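Local coordinates for protein cytochrome p450EpoK (Sorangium cellulosum, PDB 1PKF) that belongs to the cytochrome P450 family and holds haem and epothilone D in its pocket, at residues Thr129-Leu134 with Val379-Arg384; Ala160-Pro165 with Asp224-Leu229; Glu298-Ile303 with Pro401-Ile406. One frame throughout, in Å; residues are numbered along the deposited sequence.

Interaction 1 (Thr129-Leu134 with Val379-Arg384)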
loop_
_atom_site.group_PDB
_atom_site.type_symbol
_atom_site.label_atom_id
_atom_site.label_comp_id
_atom_site.label_asym_id
_atom_site.label_seq_id
_atom_site.Cartn_x
_atom_site.Cartn_y
_atom_site.Cartn_z
ATOM N N THR A 129 17.212 6.050 10.969
ATOM C CA THR A 129 17.289 5.904 9.500
ATOM C C THR A 129 17.007 7.230 8.802
ATOM O O THR A 129 17.745 7.654 7.932
ATOM C CB THR A 129 16.326 4.835 9.009
ATOM O OG1 THR A 129 16.664 3.589 9.627
ATOM C CG2 THR A 129 16.503 4.572 7.488
ATOM N N VAL A 130 15.954 7.899 9.245
ATOM C CA VAL A 130 15.568 9.217 8.767
ATOM C C VAL A 130 16.707 10.204 8.977
ATOM O O VAL A 130 17.013 11.009 8.085
ATOM C CB VAL A 130 14.286 9.636 9.526
ATOM C CG1 VAL A 130 14.167 11.147 9.713
ATOM C CG2 VAL A 130 13.061 9.032 8.840
ATOM N N ASP A 131 17.379 10.112 10.129
ATOM C CA ASP A 131 18.499 11.017 10.434
ATOM C C ASP A 131 19.679 10.844 9.480
ATOM O O ASP A 131 20.189 11.815 8.955
ATOM C CB ASP A 131 19.006 10.839 11.870
ATOM C CG ASP A 131 18.019 11.344 12.925
ATOM O OD1 ASP A 131 18.198 10.970 14.115
ATOM O OD2 ASP A 131 17.045 12.091 12.686
ATOM N N GLN A 132 20.106 9.611 9.249
ATOM C CA GLN A 132 21.286 9.374 8.410
ATOM C C GLN A 132 21.030 9.612 6.910
ATOM O O GLN A 132 21.953 10.005 6.169
ATOM C CB GLN A 132 21.879 7.979 8.667
ATOM C CG GLN A 132 21.269 6.836 7.838
ATOM C CD GLN A 132 21.257 5.485 8.583
ATOM O OE1 GLN A 132 20.676 4.493 8.101
ATOM N NE2 GLN A 132 21.879 5.452 9.755
ATOM N N LEU A 133 19.791 9.417 6.459
ATOM C CA LEU A 133 19.455 9.729 5.072
ATOM C C LEU A 133 19.559 11.218 4.831
ATOM O O LEU A 133 20.055 11.666 3.790
ATOM C CB LEU A 133 18.055 9.252 4.725
ATOM C CG LEU A 133 17.932 7.740 4.723
ATOM C CD1 LEU A 133 16.460 7.394 4.803
ATOM C CD2 LEU A 133 18.620 7.111 3.481
ATOM N N LEU A 134 19.108 11.999 5.802
ATOM C CA LEU A 134 19.180 13.448 5.661
ATOM C C LEU A 134 20.616 13.942 5.898
ATOM O O LEU A 134 21.056 14.896 5.279
ATOM C CB LEU A 134 18.191 14.134 6.606
ATOM C CG LEU A 134 16.709 14.071 6.229
ATOM C CD1 LEU A 134 15.858 14.618 7.362
ATOM C CD2 LEU A 134 16.428 14.838 4.950
ATOM N N VAL A 379 7.995 12.500 7.730
ATOM C CA VAL A 379 7.468 13.759 7.264
ATOM C C VAL A 379 7.644 14.796 8.363
ATOM O O VAL A 379 8.009 15.901 8.071
ATOM C CB VAL A 379 5.978 13.667 6.850
ATOM C CG1 VAL A 379 5.486 15.012 6.314
ATOM C CG2 VAL A 379 5.773 12.591 5.806
ATOM N N GLY A 380 7.364 14.441 9.612
ATOM C CA GLY A 380 7.650 15.330 10.749
ATOM C C GLY A 380 9.094 15.834 10.769
ATOM O O GLY A 380 9.371 17.047 10.735
ATOM N N THR A 381 10.033 14.903 10.788
ATOM C CA THR A 381 11.449 15.272 10.806
ATOM C C THR A 381 11.837 16.226 9.690
ATOM O O THR A 381 12.522 17.233 9.940
ATOM C CB THR A 381 12.338 14.012 10.773
ATOM O OG1 THR A 381 12.121 13.259 11.963
ATOM C CG2 THR A 381 13.832 14.356 10.824
ATOM N N ILE A 382 11.419 15.946 8.461
ATOM C CA ILE A 382 11.946 16.703 7.337
ATOM C C ILE A 382 11.465 18.132 7.374
ATOM O O ILE A 382 12.204 19.053 7.057
ATOM C CB ILE A 382 11.662 16.019 5.971
ATOM C CG1 ILE A 382 12.530 16.662 4.887
ATOM C CG2 ILE A 382 10.188 16.083 5.604
ATOM C CD1 ILE A 382 12.744 15.779 3.634
ATOM N N PHE A 383 10.219 18.332 7.776
ATOM C CA PHE A 383 9.687 19.684 7.864
ATOM C C PHE A 383 10.170 20.446 9.125
ATOM O O PHE A 383 10.233 21.671 9.118
ATOM C CB PHE A 383 8.156 19.658 7.753
ATOM C CG PHE A 383 7.661 19.610 6.330
ATOM C CD1 PHE A 383 6.935 18.526 5.863
ATOM C CD2 PHE A 383 7.942 20.646 5.450
ATOM C CE1 PHE A 383 6.488 18.478 4.541
ATOM C CE2 PHE A 383 7.495 20.617 4.141
ATOM C CZ PHE A 383 6.775 19.516 3.680
ATOM N N ARG A 384 10.535 19.738 10.188
ATOM C CA ARG A 384 11.061 20.400 11.379
ATOM C C ARG A 384 12.502 20.848 11.173
ATOM O O ARG A 384 12.891 21.906 11.649
ATOM C CB ARG A 384 11.015 19.468 12.580
ATOM C CG ARG A 384 9.754 19.517 13.389
ATOM C CD ARG A 384 9.869 18.741 14.682
ATOM N NE ARG A 384 10.759 17.585 14.524
ATOM C CZ ARG A 384 10.369 16.311 14.460
ATOM N NH1 ARG A 384 9.090 15.985 14.538
ATOM N NH2 ARG A 384 11.279 15.350 14.311
#
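V130 and T381 meet tip to tip, and their methyl groups carry the tightest apolar contact here: V130 CG1 lies 3.4 Å from T381 CG2, closer than carbon atoms usually pack. On T381, OG1 sits beside the backbone N (chi1 -64°), which swings CG2 anti to that nitrogen and out toward helix 123-137. L134, one turn beyond V130, splits its isobutyl fork between two partners. CD1 of L134 stands 4.0 Å from CG2 of T381, the two side chains sliding past each other in opposite directions, while L134 CD2 reaches I382 CD1, also at 4.0 Å, in a crossing close to a right angle. V130 and L134 on one helix and T381 and I382 on the other thus supply the methyl groups, and the interface buries a modest 175 Å².

The pair of helices corresponds to D and L of the P450 fold, two members of the conserved core bundle that also includes helices E and I. Their local axes approach to 10.4 Å and run at 41° with the same general sense, and at this separation the contact is made by side chains. Y149, on helix 145-150, touches V130, L134, T381 and I382 together and so plugs the seam, with F143 against L134 and I382.

The polar groups of the two segments are linked through residues outside them. T381 OG1 bonds to the backbone oxygen of I377 one turn back in its own helix, and Q127 NE2 bonds to both T381 OG1 and D131 OD2. D131 OD2 also lies 4.3 Å from the methyl carbon T381 CG2, a loose contact that is not a polar one. The same D131 oxygen forms a salt bridge with R385, just beyond 379-384.

Interaction 2 (Ala160-Pro165 with Asp224-Leu229)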
loop_
_atom_site.group_PDB
_atom_site.type_symbol
_atom_site.label_atom_id
_atom_site.label_comp_id
_atom_site.label_asym_id
_atom_site.label_seq_id
_atom_site.Cartn_x
_atom_site.Cartn_y
_atom_site.Cartn_z
ATOM N N ALA A 160 13.485 -4.048 10.772
ATOM C CA ALA A 160 13.716 -3.891 12.208
ATOM C C ALA A 160 12.683 -4.725 12.927
ATOM O O ALA A 160 13.003 -5.481 13.848
ATOM C CB ALA A 160 13.617 -2.429 12.607
ATOM N N LEU A 161 11.432 -4.636 12.472
ATOM C CA LEU A 161 10.374 -5.484 13.013
ATOM C C LEU A 161 10.692 -6.994 12.893
ATOM O O LEU A 161 10.310 -7.765 13.769
ATOM C CB LEU A 161 9.043 -5.170 12.323
ATOM C CG LEU A 161 7.838 -6.050 12.654
ATOM C CD1 LEU A 161 7.208 -5.647 13.955
ATOM C CD2 LEU A 161 6.802 -5.966 11.553
ATOM N N LEU A 162 11.375 -7.402 11.811
ATOM C CA LEU A 162 11.710 -8.813 11.583
ATOM C C LEU A 162 13.133 -9.162 12.094
ATOM O O LEU A 162 13.567 -10.299 11.984
ATOM C CB LEU A 162 11.635 -9.168 10.084
ATOM C CG LEU A 162 10.355 -8.880 9.283
ATOM C CD1 LEU A 162 10.576 -9.173 7.786
ATOM C CD2 LEU A 162 9.200 -9.678 9.832
ATOM N N LYS A 163 13.835 -8.149 12.594
ATOM C CA LYS A 163 15.234 -8.219 13.026
ATOM C C LYS A 163 16.149 -8.747 11.944
ATOM O O LYS A 163 16.854 -9.735 12.143
ATOM C CB LYS A 163 15.389 -9.047 14.305
ATOM C CG LYS A 163 14.318 -8.789 15.333
ATOM C CD LYS A 163 14.724 -7.747 16.357
ATOM C CE LYS A 163 14.133 -8.121 17.726
ATOM N NZ LYS A 163 12.664 -8.406 17.651
ATOM N N VAL A 164 16.146 -8.057 10.808
ATOM C CA VAL A 164 17.008 -8.367 9.694
ATOM C C VAL A 164 18.012 -7.225 9.586
ATOM O O VAL A 164 17.641 -6.057 9.688
ATOM C CB VAL A 164 16.173 -8.507 8.384
ATOM C CG1 VAL A 164 17.046 -8.825 7.197
ATOM C CG2 VAL A 164 15.132 -9.576 8.536
ATOM N N PRO A 165 19.295 -7.551 9.423
ATOM C CA PRO A 165 20.334 -6.524 9.327
ATOM C C PRO A 165 20.176 -5.606 8.130
ATOM O O PRO A 165 19.743 -6.033 7.060
ATOM C CB PRO A 165 21.634 -7.342 9.178
ATOM C CG PRO A 165 21.211 -8.633 8.662
ATOM C CD PRO A 165 19.868 -8.913 9.338
ATOM N N ASP A 224 9.373 -11.338 19.734
ATOM C CA ASP A 224 9.818 -11.250 18.349
ATOM C C ASP A 224 8.772 -11.842 17.443
ATOM O O ASP A 224 8.283 -12.950 17.681
ATOM C CB ASP A 224 11.166 -11.977 18.220
ATOM C CG ASP A 224 11.722 -11.953 16.815
ATOM O OD1 ASP A 224 12.182 -10.882 16.357
ATOM O OD2 ASP A 224 11.762 -12.975 16.104
ATOM N N VAL A 225 8.404 -11.110 16.395
ATOM C CA VAL A 225 7.267 -11.530 15.560
ATOM C C VAL A 225 7.559 -12.854 14.888
ATOM O O VAL A 225 6.755 -13.811 14.929
ATOM C CB VAL A 225 6.930 -10.467 14.465
ATOM C CG1 VAL A 225 5.604 -10.768 13.799
ATOM C CG2 VAL A 225 6.877 -9.095 15.069
ATOM N N LEU A 226 8.724 -12.928 14.272
ATOM C CA LEU A 226 9.079 -14.121 13.500
ATOM C C LEU A 226 9.152 -15.311 14.409
ATOM O O LEU A 226 8.566 -16.346 14.112
ATOM C CB LEU A 226 10.364 -13.918 12.728
ATOM C CG LEU A 226 10.275 -13.117 11.445
ATOM C CD1 LEU A 226 11.608 -13.170 10.733
ATOM C CD2 LEU A 226 9.174 -13.617 10.501
ATOM N N THR A 227 9.788 -15.176 15.570
ATOM C CA THR A 227 9.848 -16.332 16.482
ATOM C C THR A 227 8.438 -16.753 16.922
ATOM O O THR A 227 8.124 -17.946 17.037
ATOM C CB THR A 227 10.694 -16.005 17.751
ATOM O OG1 THR A 227 12.008 -15.576 17.402
ATOM C CG2 THR A 227 10.849 -17.235 18.643
ATOM N N MET A 228 7.580 -15.782 17.192
ATOM C CA MET A 228 6.185 -16.095 17.570
ATOM C C MET A 228 5.477 -16.877 16.459
ATOM O O MET A 228 4.789 -17.842 16.719
ATOM C CB MET A 228 5.392 -14.813 17.896
ATOM C CG MET A 228 6.034 -13.922 18.977
ATOM S SD MET A 228 5.078 -12.445 19.540
ATOM C CE MET A 228 4.304 -13.127 21.046
ATOM N N LEU A 229 5.668 -16.456 15.214
ATOM C CA LEU A 229 5.078 -17.137 14.075
ATOM C C LEU A 229 5.672 -18.541 13.946
ATOM O O LEU A 229 4.956 -19.511 13.686
ATOM C CB LEU A 229 5.343 -16.349 12.793
ATOM C CG LEU A 229 4.615 -15.002 12.639
ATOM C CD1 LEU A 229 4.947 -14.389 11.284
ATOM C CD2 LEU A 229 3.085 -15.146 12.786
HETATM O O HOH W 1 10.104 -8.306 16.115
#
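L162 packs against L226 where the backbones come nearest, their CA atoms being 6.2 Å apart. The two leucines cross obliquely: L162 CD2 lies 3.9 Å from L226 CG, and L226 CD1 rests 3.7 Å from the carbonyl oxygen of L162, so the fork of L226 covers both the side chain and the backbone of its partner. V248 of helix 241-272 touches both leucines. The oxygen of L162 is itself bonded to R216 of helix 195-218.

V225, one residue earlier, meets L161 rather than L162. Its CG2 stands 3.6 Å from L161 CD1, because the L161 side chain, with CG anti to the backbone N (chi1 174°), carries its end forward although its CB does not point at the other segment. A water lies among L161, K163 and V225 N, but its separation from L161 O is implausibly short and its bonding is doubtful.

Beside this apolar pair of contacts runs a charged one. K163 bends at three successive torsions and curls past D224, bringing NZ to 2.8 Å from D224 OD1 in a salt bridge that uses the anti lone pair of that oxygen. The other oxygen, OD2, is gripped from opposite faces of the carboxylate plane by T227 OG1, at 2.9 Å, and T227 N, at 3.0 Å with an N-H...O angle of 156°. R216 adds a salt bridge to OD2, and the several donors would fix the carboxylate's rotation.

Two helix ends thus meet: helix 154-161 closes in a Schellman motif with K163 at positive phi, and helix 225-234 opens with D224 as N-cap, a junction of helices E and H in the P450 fold.

Interaction 3 (Glu298-Ile303 with Pro401-Ile406). Unlike the reference sequence in segment 298-303: E298 (reference Asp). With EPD (epothilone D), chain C.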
loop_
_atom_site.group_PDB
_atom_site.type_symbol
_atom_site.label_atom_id
_atom_site.label_comp_id
_atom_site.label_asym_id
_atom_site.label_seq_id
_atom_site.Cartn_x
_atom_site.Cartn_y
_atom_site.Cartn_z
ATOM N N GLU A 298 -5.923 12.454 -1.619
ATOM C CA GLU A 298 -5.303 11.984 -2.810
ATOM C C GLU A 298 -4.582 10.672 -2.768
ATOM O O GLU A 298 -3.380 10.544 -2.679
ATOM C CB GLU A 298 -4.570 13.102 -3.420
ATOM C CG GLU A 298 -3.260 13.400 -2.875
ATOM C CD GLU A 298 -2.474 13.715 -4.075
ATOM O OE1 GLU A 298 -1.404 14.309 -3.953
ATOM O OE2 GLU A 298 -3.032 13.350 -5.155
ATOM N N ASN A 299 -5.417 9.688 -2.850
ATOM C CA ASN A 299 -5.043 8.374 -2.574
ATOM C C ASN A 299 -4.012 7.877 -3.570
ATOM O O ASN A 299 -4.109 8.168 -4.773
ATOM C CB ASN A 299 -6.265 7.516 -2.692
ATOM C CG ASN A 299 -6.035 6.156 -2.147
ATOM O OD1 ASN A 299 -5.894 5.177 -2.897
ATOM N ND2 ASN A 299 -6.008 6.068 -0.836
ATOM N N ILE A 300 -3.066 7.089 -3.057
ATOM C CA ILE A 300 -1.964 6.586 -3.852
ATOM C C ILE A 300 -2.369 5.522 -4.851
ATOM O O ILE A 300 -1.567 5.169 -5.719
ATOM C CB ILE A 300 -0.816 6.033 -2.937
ATOM C CG1 ILE A 300 -1.306 4.865 -2.088
ATOM C CG2 ILE A 300 -0.236 7.154 -2.100
ATOM C CD1 ILE A 300 -0.194 4.109 -1.334
ATOM N N LEU A 301 -3.574 4.977 -4.736
ATOM C CA LEU A 301 -3.970 3.908 -5.630
ATOM C C LEU A 301 -4.407 4.475 -6.990
ATOM O O LEU A 301 -5.003 5.548 -7.048
ATOM C CB LEU A 301 -5.057 3.067 -5.025
ATOM C CG LEU A 301 -4.622 2.258 -3.818
ATOM C CD1 LEU A 301 -5.808 1.642 -3.116
ATOM C CD2 LEU A 301 -3.612 1.161 -4.237
ATOM N N ARG A 302 -3.992 3.790 -8.065
ATOM C CA ARG A 302 -4.359 4.123 -9.447
ATOM C C ARG A 302 -5.834 3.829 -9.714
ATOM O O ARG A 302 -6.553 4.637 -10.302
ATOM C CB ARG A 302 -3.490 3.286 -10.422
ATOM C CG ARG A 302 -3.588 3.689 -11.887
ATOM C CD ARG A 302 -2.538 3.022 -12.816
ATOM N NE ARG A 302 -1.197 3.483 -12.498
ATOM C CZ ARG A 302 -0.641 4.554 -13.023
ATOM N NH1 ARG A 302 -1.285 5.268 -13.927
ATOM N NH2 ARG A 302 0.583 4.905 -12.677
ATOM N N ILE A 303 -6.259 2.644 -9.317
ATOM C CA ILE A 303 -7.618 2.187 -9.498
ATOM C C ILE A 303 -8.251 1.831 -8.135
ATOM O O ILE A 303 -9.220 2.457 -7.695
ATOM C CB ILE A 303 -7.673 0.981 -10.459
ATOM C CG1 ILE A 303 -6.879 1.291 -11.760
ATOM C CG2 ILE A 303 -9.098 0.666 -10.772
ATOM C CD1 ILE A 303 -5.950 0.206 -12.217
ATOM N N PRO A 401 1.170 -0.538 -12.091
ATOM C CA PRO A 401 -0.202 -0.974 -12.328
ATOM C C PRO A 401 -1.124 -0.744 -11.138
ATOM O O PRO A 401 -2.355 -0.714 -11.350
ATOM C CB PRO A 401 -0.057 -2.466 -12.557
ATOM C CG PRO A 401 1.148 -2.815 -11.750
ATOM C CD PRO A 401 2.102 -1.676 -12.035
ATOM N N ALA A 402 -0.587 -0.674 -9.918
ATOM C CA ALA A 402 -1.458 -0.454 -8.720
ATOM C C ALA A 402 -1.464 0.959 -8.177
ATOM O O ALA A 402 -2.435 1.368 -7.521
ATOM C CB ALA A 402 -1.052 -1.363 -7.602
ATOM N N PHE A 403 -0.352 1.660 -8.353
ATOM C CA PHE A 403 -0.103 2.929 -7.691
ATOM C C PHE A 403 0.089 4.098 -8.662
ATOM O O PHE A 403 0.623 3.944 -9.767
ATOM C CB PHE A 403 1.145 2.839 -6.809
ATOM C CG PHE A 403 1.070 1.763 -5.757
ATOM C CD1 PHE A 403 2.030 0.757 -5.699
ATOM C CD2 PHE A 403 0.037 1.752 -4.838
ATOM C CE1 PHE A 403 1.955 -0.210 -4.741
ATOM C CE2 PHE A 403 -0.052 0.788 -3.893
ATOM C CZ PHE A 403 0.915 -0.199 -3.824
ATOM N N ARG A 404 -0.331 5.269 -8.225
ATOM C CA ARG A 404 0.069 6.521 -8.869
ATOM C C ARG A 404 1.475 6.837 -8.388
ATOM O O ARG A 404 1.698 7.670 -7.513
ATOM C CB ARG A 404 -0.884 7.659 -8.497
ATOM C CG ARG A 404 -2.342 7.392 -8.786
ATOM C CD ARG A 404 -3.330 8.363 -8.040
ATOM N NE ARG A 404 -2.882 9.729 -8.218
ATOM C CZ ARG A 404 -3.054 10.720 -7.375
ATOM N NH1 ARG A 404 -3.704 10.533 -6.235
ATOM N NH2 ARG A 404 -2.563 11.909 -7.682
ATOM N N ASN A 405 2.440 6.145 -8.956
ATOM C CA ASN A 405 3.773 6.130 -8.390
ATOM C C ASN A 405 4.570 7.381 -8.691
ATOM O O ASN A 405 4.652 7.772 -9.818
ATOM C CB ASN A 405 4.522 4.854 -8.812
ATOM C CG ASN A 405 4.653 4.678 -10.342
ATOM O OD1 ASN A 405 3.676 4.794 -11.130
ATOM N ND2 ASN A 405 5.881 4.326 -10.755
ATOM N N ILE A 406 5.119 8.045 -7.676
ATOM C CA ILE A 406 5.983 9.199 -7.913
ATOM C C ILE A 406 7.390 8.675 -8.040
ATOM O O ILE A 406 7.872 7.992 -7.145
ATOM C CB ILE A 406 5.914 10.242 -6.796
ATOM C CG1 ILE A 406 4.520 10.848 -6.710
ATOM C CG2 ILE A 406 6.861 11.401 -7.093
ATOM C CD1 ILE A 406 4.410 12.072 -5.727
HETATM C C51 EPD C . -2.160 -0.897 -0.817
HETATM C C5 EPD C . -2.319 -2.383 -1.058
HETATM C C4 EPD C . -1.263 -3.111 -0.752
HETATM C C3 EPD C . -1.303 -4.609 -0.714
HETATM C C2 EPD C . -0.213 -5.233 -1.647
HETATM C C20 EPD C . -0.189 -6.832 -1.615
HETATM C C21 EPD C . 0.530 -7.529 -2.762
HETATM C C22 EPD C . -0.873 -7.409 -0.608
HETATM C C23 EPD C . -0.996 -8.811 -0.430
HETATM C C24 EPD C . -1.471 -9.531 0.535
HETATM S S1 EPD C . -1.411 -11.242 0.204
HETATM C C25 EPD C . -0.730 -10.815 -1.324
HETATM C C27 EPD C . -0.380 -11.947 -2.247
HETATM N N26 EPD C . -0.579 -9.593 -1.552
HETATM C C6 EPD C . -3.724 -3.024 -1.107
HETATM C C7 EPD C . -4.654 -2.395 -2.137
HETATM C C8 EPD C . -4.208 -2.859 -3.535
HETATM C C9 EPD C . -4.837 -3.944 -4.374
HETATM C C91 EPD C . -4.712 -5.377 -4.041
HETATM C C10 EPD C . -3.867 -3.794 -5.652
HETATM O O10 EPD C . -4.078 -2.417 -6.154
HETATM C C11 EPD C . -3.954 -4.952 -6.728
HETATM C C28 EPD C . -5.290 -5.052 -7.449
HETATM C C12 EPD C . -2.858 -4.815 -7.783
HETATM O O12 EPD C . -3.062 -3.930 -8.628
HETATM C C13 EPD C . -1.637 -5.757 -7.663
HETATM C C30 EPD C . -1.983 -7.224 -7.729
HETATM C C29 EPD C . -0.506 -5.380 -8.623
HETATM C C14 EPD C . -1.034 -5.634 -6.174
HETATM O O14 EPD C . -0.047 -6.627 -5.869
HETATM C C15 EPD C . -0.294 -4.364 -5.858
HETATM C C16 EPD C . 0.112 -4.334 -4.343
HETATM O O16 EPD C . 0.956 -3.549 -3.968
HETATM O O1 EPD C . -0.529 -5.235 -3.384
HETATM O O HOH W 2 -4.849 0.298 -8.325
#
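R404 turns its chain at chi3 (48°) to bring its guanidinium back to E298, and R302 bends at chi3 (-67°) to lay its own against the backbone of F403. In the first case the grip is end-on: NH1 and NH2 of R404 both donate to E298 OE2 from the same face of the carboxylate plane, the NH2 bond being 2.9 Å and on the syn side. R404 NH1 also reaches N299 O at 2.8 Å, from above the carbonyl plane. A25 O takes R404 NE, and N269 holds E298 OE1, so both ends of this buried salt bridge have further partners. R302 NE and NH2 both give weak bonds to F403 O, NH2 at 3.1 Å; outside the segments NE bonds to H400 O, NH1 to P19 O and NH2 to G398 O.

The backbones form a single antiparallel bridge in which L301 and F403 are the non-hydrogen-bonded pair. R404 N donates to I300 O at 2.8 Å, and R302 N to A402 O at 2.9 Å, the latter nearly straight (173°). An Asx turn, N299 OD1 accepting from L301 N, shapes the first segment just ahead of it.

Beyond the bridge, L301 CD2 lies 3.6 Å from F403 CE2, and A402 CB sits over one face of the F403 ring. A402 and F403 line the epothilone D pocket: F403 CZ is 3.4 Å from ligand O16, and A402 CB is 3.4 Å from ligand O12.

Segment 298-303 links helix 287-297, the K helix of the P450 fold, to strand 304-309, while 401-406 leads into strand 406-412; helix 241-272 touches E298 and F403, and helix 330-333 packs on N299 and L301.

How the interactions relate
Interaction 3 is the one at the ligand, and the side chain of I300 comes within about 4 Å of the haem. Interactions 1 and 2 belong to the helical body; their centres are 25 Å apart and their nearest atoms about 7 Å, without touching. The side chain of L161 in interaction 2 still lies about 6 Å from the haem. Helix 241-272 packs on all three: on V379 and F383, which take no part in interaction 1 itself, on L162 and L226, and on E298 and F403. Along the chain, interaction 2 is nested within interaction 1, interactions 1 and 3 alternate (nearest atoms about 11 Å apart), and 2 and 3 follow in series (about 17 Å).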